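Local coordinates for glutamic acid/alanine-rich protein (Trypanosoma congolense, PDB 2Y44) that is a surface protein of the trypanosome, whose elongated, largely helical ectodomain is probably displayed outward from the parasite membrane, at residues A[77-80]-A[81-85]; A[99-102]-A[103-107]; A[162-165]-A[166-169]. All blocks are in the same frame, centred on the assembly; numbering follows the deposited sequence.

All three interactions are turns of long helices in the GARP ectodomain, a chain built almost wholly of helices, without strands. Interaction 1 (77-85) and interaction 2 (99-107) follow one another on helix 57-107, with centres 32 Å apart; interaction 3 (162-169) comes later, on helix 149-183. Interactions 1 and 3 lie side by side near the middle of the molecule, centres 9 Å apart, and the H84 ND1–D169 OD2 hydrogen bond of 2.6 Å ties their two helices together in mid-bundle. Interaction 2 lies toward one end of the bundle, flanked by helices 2-16 and 113-120, its nearest atoms about 15 Å from interaction 3, consistent with an elongated helical ectodomain.

Interaction 1 (A[77-80]-A[81-85]); sequences VVSD and ARKHA
With chi1 at 171°, V78 turns CG1 to the side of its carbonyl carbon, and R82, one turn on, runs extended from CG to NE, which lays the two side chains alongside each other, pointing the same way. This i to i+4 pairing belongs to helix 57-107, one of the long rods of the GARP helical bundle. The methyl sits over one face of the guanidinium, displaced toward its rim, with V78 CG1 to R82 NH1 at 3.4 Å. V78 itself packs on V29 and A33 of helix 18-53. Beneath the side chains the helical bonds are straight where A81 N reaches V77 O (2.7 Å, 167°) and H84 N reaches D80 O (2.8 Å); K83 N to S79 O is weak. On the polar side, one water gathers three groups: it donates a hydrogen bond to D80 OD1, accepts one from K83 NZ and is bonded to S79 OG at 2.6 Å. V77 and A81 face helix 149-183 instead, and the ring of H84 is fixed there by a hydrogen bond from ND1 to D169. D80 O lies above one face of that ring, offset toward its rim, 3.1 Å from H84 CG.

Interaction 2 (A[99-102]-A[103-107]); sequences TDES and LRLLA
Regular helical bonds run from L103 N to T99 O, R104 N to D100 O, L105 N to E101 O and L106 N to S102 O, and the carbonyl of D100 also takes a weak second bond from L103 N. Over this backbone E101 and R104 form an i to i+3 salt bridge, their side chains crossing at about a right angle. R104 NH1 donates to E101 OE1 at 2.9 Å, with an N-H...O angle of 154°; the oxygen lies close to the guanidinium plane and is met nearly along its C-O axis, although the carboxylate and guanidinium planes are turned 52° apart. R104 starts with CG between the backbone N and the carbonyl carbon (chi1 75°) and bends at chi3, carrying the guanidinium back over the previous turn, where D100 O lies 4.0 Å above its centre; E101 bends at chi2, which also sets OE2 3.4 Å from L105 CG. At the guanidinium edge a water accepts from R104 NH2 and donates to D100 OD2 at 2.8 Å, bridging charges too distant for a direct salt bridge. The other oxygen of D100 pairs with R16. This charged face lies at the surface of helix 57-107, while T99 and L103 pack on A12 of helix 2-16, and L106 and A107 rest on A119 of helix 113-120.

Interaction 3 (A[162-165]-A[166-169]); sequences GLKS and LEDD
The apolar contact of this turn is a light one, L163 CD1 to L166 CD1 at 4.4 Å, and the two leucines also have different neighbours: L163 packs on L134 and V129, whereas L166 faces H84 and L88 of helix 57-107 and S22 and A25 of helix 18-53. Main-chain bonding is regular, with E167 N meeting L163 O in the carbonyl plane at 2.9 Å and D169 N meeting S165 O at 2.8 Å. Among the acidic side chains, E167 stretches back beyond CG across L163 and K164. Its OE2 comes within 3.8 Å of L163 CG, and OE1 within 3.6 Å of K164 CA, while OE1 is hydrogen-bonded to S131 at the start of helix 131-144. D169 turns CG beside its own backbone N (chi1 -69°), which brings that carbon 3.1 Å from S165 O. Carbonyl and carboxylate are both acceptors there, and the hydrogen bond from H84 to D169 OD2 would partly offset the negative charge in this buried setting. D168 leads away to a salt bridge with R171. Buried leucines and an aspartate turned toward neighbouring helices, with K164 exposed, are consistent with the amphipathic pattern of a helical bundle.

Interaction 1 (A[77-80]-A[81-85])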
ATOM      1  N   VAL A  77     -11.088  -7.558  -4.143  1.00 17.90           N
ATOM      2  CA  VAL A  77      -9.884  -6.886  -3.668  1.00 16.34           C
ATOM      3  C   VAL A  77      -9.999  -5.370  -3.772  1.00 15.44           C
ATOM      4  O   VAL A  77      -9.498  -4.657  -2.910  1.00 16.74           O
ATOM      5  CB  VAL A  77      -8.610  -7.356  -4.373  1.00 16.57           C
ATOM      6  CG1 VAL A  77      -7.355  -6.773  -3.707  1.00 18.37           C
ATOM      7  CG2 VAL A  77      -8.522  -8.891  -4.417  1.00 14.69           C
ATOM      8  N   VAL A  78     -10.679  -4.864  -4.804  1.00 14.90           N
ATOM      9  CA  VAL A  78     -10.839  -3.415  -4.942  1.00 15.46           C
ATOM     10  C   VAL A  78     -11.522  -2.870  -3.682  1.00 15.74           C
ATOM     11  O   VAL A  78     -11.102  -1.863  -3.125  1.00 16.56           O
ATOM     12  CB  VAL A  78     -11.670  -3.056  -6.193  1.00 16.47           C
ATOM     13  CG1 VAL A  78     -12.018  -1.561  -6.200  1.00 18.24           C
ATOM     14  CG2 VAL A  78     -10.889  -3.421  -7.442  1.00 15.81           C
ATOM     15  N   SER A  79     -12.576  -3.549  -3.264  1.00 15.69           N
ATOM     16  CA  SER A  79     -13.344  -3.133  -2.094  1.00 15.74           C
ATOM     17  C   SER A  79     -12.457  -3.166  -0.832  1.00 16.10           C
ATOM     18  O   SER A  79     -12.374  -2.182  -0.092  1.00 16.76           O
ATOM     19  CB  SER A  79     -14.563  -4.042  -1.926  1.00 18.74           C
ATOM     20  OG  SER A  79     -15.226  -3.793  -0.701  1.00 28.71           O
ATOM     21  N   ASP A  80     -11.694  -4.245  -0.681  1.00 14.94           N
ATOM     22  CA  ASP A  80     -10.792  -4.406   0.469  1.00 15.84           C
ATOM     23  C   ASP A  80      -9.668  -3.348   0.452  1.00 14.89           C
ATOM     24  O   ASP A  80      -9.340  -2.750   1.473  1.00 17.06           O
ATOM     25  CB  ASP A  80     -10.145  -5.811   0.421  1.00 14.42           C
ATOM     26  CG  ASP A  80     -11.070  -6.934   0.888  1.00 20.15           C
ATOM     27  OD1 ASP A  80     -12.117  -6.683   1.520  1.00 22.64           O
ATOM     28  OD2 ASP A  80     -10.747  -8.101   0.579  1.00 20.71           O
ATOM     29  N   ALA A  81      -9.064  -3.139  -0.717  1.00 14.27           N
ATOM     30  CA  ALA A  81      -7.987  -2.170  -0.872  1.00 14.59           C
ATOM     31  C   ALA A  81      -8.418  -0.748  -0.452  1.00 15.92           C
ATOM     32  O   ALA A  81      -7.672  -0.058   0.271  1.00 14.04           O
ATOM     33  CB  ALA A  81      -7.457  -2.204  -2.300  1.00 16.21           C
ATOM     34  N   ARG A  82      -9.610  -0.310  -0.892  1.00 15.95           N
ATOM     35  CA  ARG A  82     -10.090   1.053  -0.587  1.00 15.96           C
ATOM     36  C   ARG A  82     -10.282   1.207   0.929  1.00 15.79           C
ATOM     37  O   ARG A  82      -9.977   2.254   1.521  1.00 15.38           O
ATOM     38  CB  ARG A  82     -11.429   1.313  -1.299  1.00 16.39           C
ATOM     39  CG  ARG A  82     -11.227   1.582  -2.778  1.00 19.52           C
ATOM     40  CD  ARG A  82     -12.534   1.453  -3.531  1.00 21.09           C
ATOM     41  NE  ARG A  82     -12.370   2.013  -4.871  1.00 25.84           N
ATOM     42  CZ  ARG A  82     -13.177   1.774  -5.897  1.00 27.11           C
ATOM     43  NH1 ARG A  82     -14.258   1.021  -5.751  1.00 29.59           N
ATOM     44  NH2 ARG A  82     -12.892   2.304  -7.080  1.00 29.18           N
ATOM     45  N   LYS A  83     -10.697   0.133   1.563  1.00 15.03           N
ATOM     46  CA  LYS A  83     -10.903   0.147   3.017  1.00 14.46           C
ATOM     47  C   LYS A  83      -9.552   0.185   3.712  1.00 14.95           C
ATOM     48  O   LYS A  83      -9.346   0.949   4.651  1.00 15.94           O
ATOM     49  CB  LYS A  83     -11.672  -1.086   3.450  1.00 13.58           C
ATOM     50  CG  LYS A  83     -13.158  -1.082   3.046  1.00 12.79           C
ATOM     51  CD  LYS A  83     -13.788  -2.450   3.345  1.00 15.05           C
ATOM     52  CE  LYS A  83     -15.257  -2.526   2.901  1.00 11.66           C
ATOM     53  NZ  LYS A  83     -15.820  -3.918   3.193  1.00 14.69           N
ATOM     54  N   HIS A  84      -8.639  -0.676   3.279  1.00 14.92           N
ATOM     55  CA  HIS A  84      -7.292  -0.700   3.862  1.00 14.98           C
ATOM     56  C   HIS A  84      -6.566   0.624   3.704  1.00 15.21           C
ATOM     57  O   HIS A  84      -5.916   1.085   4.613  1.00 13.00           O
ATOM     58  CB  HIS A  84      -6.475  -1.823   3.263  1.00 14.31           C
ATOM     59  CG  HIS A  84      -7.039  -3.181   3.538  1.00 16.85           C
ATOM     60  ND1 HIS A  84      -6.788  -4.273   2.736  1.00 14.01           N
ATOM     61  CD2 HIS A  84      -7.849  -3.619   4.527  1.00 18.70           C
ATOM     62  CE1 HIS A  84      -7.373  -5.337   3.252  1.00 14.25           C
ATOM     63  NE2 HIS A  84      -8.057  -4.959   4.318  1.00 20.96           N
ATOM     64  N   ALA A  85      -6.763   1.268   2.570  1.00 13.10           N
ATOM     65  CA  ALA A  85      -6.107   2.543   2.313  1.00 13.28           C
ATOM     66  C   ALA A  85      -6.675   3.627   3.239  1.00 14.48           C
ATOM     67  O   ALA A  85      -5.903   4.424   3.807  1.00 15.57           O
ATOM     68  CB  ALA A  85      -6.316   2.922   0.853  1.00 15.16           C
TER
HETATM   69  O   HOH W   1     -14.739  -5.512   1.182  1.00 32.13           O

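Interaction 2 (A[99-102]-A[103-107])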
ATOM      1  N   THR A  99       4.436  14.121  14.830  1.00 13.76           N
ATOM      2  CA  THR A  99       5.823  14.064  14.451  1.00 15.81           C
ATOM      3  C   THR A  99       6.219  15.383  13.801  1.00 15.01           C
ATOM      4  O   THR A  99       7.296  15.919  14.067  1.00 15.11           O
ATOM      5  CB  THR A  99       6.064  12.867  13.504  1.00 15.66           C
ATOM      6  OG1 THR A  99       5.660  11.672  14.193  1.00 20.29           O
ATOM      7  CG2 THR A  99       7.546  12.740  13.107  1.00 18.92           C
ATOM      8  N   ASP A 100       5.363  15.893  12.917  1.00 14.68           N
ATOM      9  CA  ASP A 100       5.690  17.161  12.246  1.00 15.12           C
ATOM     10  C   ASP A 100       5.866  18.256  13.300  1.00 15.54           C
ATOM     11  O   ASP A 100       6.717  19.158  13.163  1.00 15.00           O
ATOM     12  CB  ASP A 100       4.587  17.582  11.254  1.00 15.09           C
ATOM     13  CG  ASP A 100       4.585  16.773   9.975  1.00 15.82           C
ATOM     14  OD1 ASP A 100       5.522  16.005   9.742  1.00 16.09           O
ATOM     15  OD2 ASP A 100       3.616  16.898   9.183  1.00 19.07           O
ATOM     16  N   GLU A 101       5.014  18.231  14.304  1.00 14.70           N
ATOM     17  CA  GLU A 101       5.041  19.294  15.307  1.00 16.37           C
ATOM     18  C   GLU A 101       6.308  19.199  16.133  1.00 16.34           C
ATOM     19  O   GLU A 101       6.956  20.222  16.406  1.00 15.93           O
ATOM     20  CB  GLU A 101       3.811  19.257  16.201  1.00 15.83           C
ATOM     21  CG  GLU A 101       3.865  20.251  17.369  1.00 21.30           C
ATOM     22  CD  GLU A 101       3.805  21.719  16.927  1.00 24.78           C
ATOM     23  OE1 GLU A 101       3.468  22.020  15.749  1.00 24.53           O
ATOM     24  OE2 GLU A 101       4.063  22.580  17.789  1.00 29.91           O
ATOM     25  N   SER A 102       6.699  17.969  16.485  1.00 16.09           N
ATOM     26  CA  SER A 102       7.999  17.786  17.160  1.00 17.77           C
ATOM     27  C   SER A 102       9.146  18.412  16.375  1.00 17.17           C
ATOM     28  O   SER A 102      10.036  19.065  16.951  1.00 16.92           O
ATOM     29  CB  SER A 102       8.288  16.304  17.440  1.00 19.42           C
ATOM     30  OG  SER A 102       7.386  15.801  18.418  1.00 22.21           O
ATOM     31  N   LEU A 103       9.120  18.226  15.057  1.00 15.03           N
ATOM     32  CA  LEU A 103      10.259  18.626  14.237  1.00 15.83           C
ATOM     33  C   LEU A 103      10.212  20.138  14.070  1.00 16.72           C
ATOM     34  O   LEU A 103      11.268  20.798  14.127  1.00 18.02           O
ATOM     35  CB  LEU A 103      10.189  17.951  12.876  1.00 16.46           C
ATOM     36  CG  LEU A 103      10.729  16.504  12.911  1.00 16.10           C
ATOM     37  CD1 LEU A 103      10.190  15.745  11.700  1.00 18.20           C
ATOM     38  CD2 LEU A 103      12.255  16.445  13.023  1.00 16.99           C
ATOM     39  N   ARG A 104       9.008  20.695  13.889  1.00 15.68           N
ATOM     40  CA  ARG A 104       8.946  22.166  13.697  1.00 18.87           C
ATOM     41  C   ARG A 104       9.320  22.935  14.948  1.00 19.52           C
ATOM     42  O   ARG A 104       9.836  24.049  14.854  1.00 17.22           O
ATOM     43  CB  ARG A 104       7.634  22.672  13.077  1.00 20.03           C
ATOM     44  CG  ARG A 104       6.437  22.697  13.962  1.00 20.36           C
ATOM     45  CD  ARG A 104       5.237  23.436  13.259  1.00 21.83           C
ATOM     46  NE  ARG A 104       4.907  22.767  11.997  1.00 19.08           N
ATOM     47  CZ  ARG A 104       4.012  21.777  11.889  1.00 22.66           C
ATOM     48  NH1 ARG A 104       3.271  21.438  12.922  1.00 20.28           N
ATOM     49  NH2 ARG A 104       3.812  21.169  10.736  1.00 22.62           N
ATOM     50  N   LEU A 105       9.112  22.336  16.116  1.00 19.20           N
ATOM     51  CA  LEU A 105       9.547  22.961  17.371  1.00 20.11           C
ATOM     52  C   LEU A 105      11.057  22.926  17.490  1.00 21.26           C
ATOM     53  O   LEU A 105      11.687  23.911  17.915  1.00 21.90           O
ATOM     54  CB  LEU A 105       8.865  22.285  18.574  1.00 21.62           C
ATOM     55  CG  LEU A 105       7.361  22.548  18.733  1.00 23.90           C
ATOM     56  CD1 LEU A 105       6.778  21.552  19.743  1.00 30.92           C
ATOM     57  CD2 LEU A 105       7.040  24.045  19.121  1.00 24.73           C
ATOM     58  N   LEU A 106      11.656  21.827  17.022  1.00 18.64           N
ATOM     59  CA  LEU A 106      13.115  21.689  17.057  1.00 18.46           C
ATOM     60  C   LEU A 106      13.760  22.660  16.095  1.00 19.03           C
ATOM     61  O   LEU A 106      14.887  23.090  16.312  1.00 20.77           O
ATOM     62  CB  LEU A 106      13.541  20.244  16.723  1.00 20.04           C
ATOM     63  CG  LEU A 106      13.342  19.222  17.841  1.00 23.65           C
ATOM     64  CD1 LEU A 106      13.420  17.755  17.277  1.00 18.13           C
ATOM     65  CD2 LEU A 106      14.409  19.452  18.899  1.00 25.96           C
ATOM     66  N   ALA A 107      13.068  22.972  14.996  1.00 18.51           N
ATOM     67  CA  ALA A 107      13.631  23.867  14.005  1.00 18.15           C
ATOM     68  C   ALA A 107      13.803  25.271  14.577  1.00 19.68           C
ATOM     69  O   ALA A 107      14.614  26.041  14.084  1.00 20.73           O
ATOM     70  CB  ALA A 107      12.715  23.918  12.724  1.00 16.47           C
TER
HETATM   71  O   HOH W   2       1.774  18.834  10.019  1.00 26.87           O

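Interaction 3 (A[162-165]-A[166-169])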
ATOM      1  N   GLY A 162      -0.672  -2.072   8.358  1.00 14.67           N
ATOM      2  CA  GLY A 162      -1.648  -1.549   7.384  1.00 14.82           C
ATOM      3  C   GLY A 162      -1.058  -1.526   5.986  1.00 16.40           C
ATOM      4  O   GLY A 162      -1.761  -1.807   4.973  1.00 15.41           O
ATOM      5  N   LEU A 163       0.231  -1.199   5.905  1.00 16.75           N
ATOM      6  CA  LEU A 163       0.912  -1.194   4.606  1.00 19.12           C
ATOM      7  C   LEU A 163       1.099  -2.613   4.055  1.00 19.91           C
ATOM      8  O   LEU A 163       0.900  -2.838   2.862  1.00 17.59           O
ATOM      9  CB  LEU A 163       2.257  -0.443   4.664  1.00 21.91           C
ATOM     10  CG  LEU A 163       2.884   0.009   3.330  1.00 27.86           C
ATOM     11  CD1 LEU A 163       1.853   0.661   2.436  1.00 25.01           C
ATOM     12  CD2 LEU A 163       4.044   0.977   3.537  1.00 31.24           C
ATOM     13  N   LYS A 164       1.447  -3.571   4.919  1.00 19.93           N
ATOM     14  CA  LYS A 164       1.490  -4.978   4.488  1.00 19.77           C
ATOM     15  C   LYS A 164       0.137  -5.439   3.896  1.00 19.81           C
ATOM     16  O   LYS A 164       0.101  -6.236   2.931  1.00 18.63           O
ATOM     17  CB  LYS A 164       1.857  -5.905   5.657  1.00 19.15           C
ATOM     18  CG  LYS A 164       3.342  -5.889   5.983  1.00 24.49           C
ATOM     19  CD  LYS A 164       3.634  -6.843   7.112  1.00 27.82           C
ATOM     20  CE  LYS A 164       5.139  -7.049   7.271  1.00 31.93           C
ATOM     21  NZ  LYS A 164       5.478  -7.791   8.520  1.00 33.04           N
ATOM     22  N   SER A 165      -0.957  -4.986   4.501  1.00 15.16           N
ATOM     23  CA  SER A 165      -2.312  -5.338   3.996  1.00 17.53           C
ATOM     24  C   SER A 165      -2.446  -4.849   2.583  1.00 16.28           C
ATOM     25  O   SER A 165      -2.974  -5.566   1.735  1.00 17.04           O
ATOM     26  CB  SER A 165      -3.447  -4.761   4.840  1.00 18.31           C
ATOM     27  OG  SER A 165      -3.543  -5.422   6.084  1.00 24.89           O
ATOM     28  N   LEU A 166      -2.037  -3.592   2.335  1.00 14.39           N
ATOM     29  CA  LEU A 166      -2.223  -3.034   0.981  1.00 14.32           C
ATOM     30  C   LEU A 166      -1.288  -3.734  -0.000  1.00 15.18           C
ATOM     31  O   LEU A 166      -1.655  -3.995  -1.151  1.00 15.17           O
ATOM     32  CB  LEU A 166      -1.899  -1.533   0.973  1.00 15.44           C
ATOM     33  CG  LEU A 166      -3.030  -0.704   1.549  1.00 16.53           C
ATOM     34  CD1 LEU A 166      -2.506   0.680   1.964  1.00 17.76           C
ATOM     35  CD2 LEU A 166      -4.186  -0.613   0.503  1.00 17.44           C
ATOM     36  N   GLU A 167      -0.100  -4.111   0.476  1.00 15.70           N
ATOM     37  CA  GLU A 167       0.859  -4.850  -0.370  1.00 17.48           C
ATOM     38  C   GLU A 167       0.287  -6.215  -0.701  1.00 16.02           C
ATOM     39  O   GLU A 167       0.394  -6.662  -1.838  1.00 18.64           O
ATOM     40  CB  GLU A 167       2.234  -4.987   0.310  1.00 19.66           C
ATOM     41  CG  GLU A 167       3.036  -3.686   0.310  1.00 17.06           C
ATOM     42  CD  GLU A 167       4.118  -3.659   1.387  1.00 19.62           C
ATOM     43  OE1 GLU A 167       4.232  -4.638   2.164  1.00 18.02           O
ATOM     44  OE2 GLU A 167       4.840  -2.640   1.450  1.00 19.90           O
ATOM     45  N   ASP A 168      -0.382  -6.840   0.265  1.00 16.56           N
ATOM     46  CA  ASP A 168      -1.031  -8.139  -0.003  1.00 16.64           C
ATOM     47  C   ASP A 168      -2.189  -7.929  -0.962  1.00 14.93           C
ATOM     48  O   ASP A 168      -2.395  -8.698  -1.894  1.00 17.09           O
ATOM     49  CB  ASP A 168      -1.557  -8.796   1.260  1.00 17.77           C
ATOM     50  CG  ASP A 168      -2.027 -10.230   1.020  1.00 25.79           C
ATOM     51  OD1 ASP A 168      -1.218 -11.058   0.536  1.00 33.17           O
ATOM     52  OD2 ASP A 168      -3.218 -10.513   1.250  1.00 32.50           O
ATOM     53  N   ASP A 169      -2.940  -6.856  -0.763  1.00 14.14           N
ATOM     54  CA  ASP A 169      -4.013  -6.550  -1.708  1.00 14.25           C
ATOM     55  C   ASP A 169      -3.497  -6.455  -3.161  1.00 14.23           C
ATOM     56  O   ASP A 169      -4.086  -7.070  -4.077  1.00 16.24           O
ATOM     57  CB  ASP A 169      -4.646  -5.215  -1.346  1.00 13.48           C
ATOM     58  CG  ASP A 169      -5.418  -5.250  -0.079  1.00 17.72           C
ATOM     59  OD1 ASP A 169      -5.825  -6.344   0.376  1.00 20.44           O
ATOM     60  OD2 ASP A 169      -5.688  -4.142   0.391  1.00 17.97           O
TER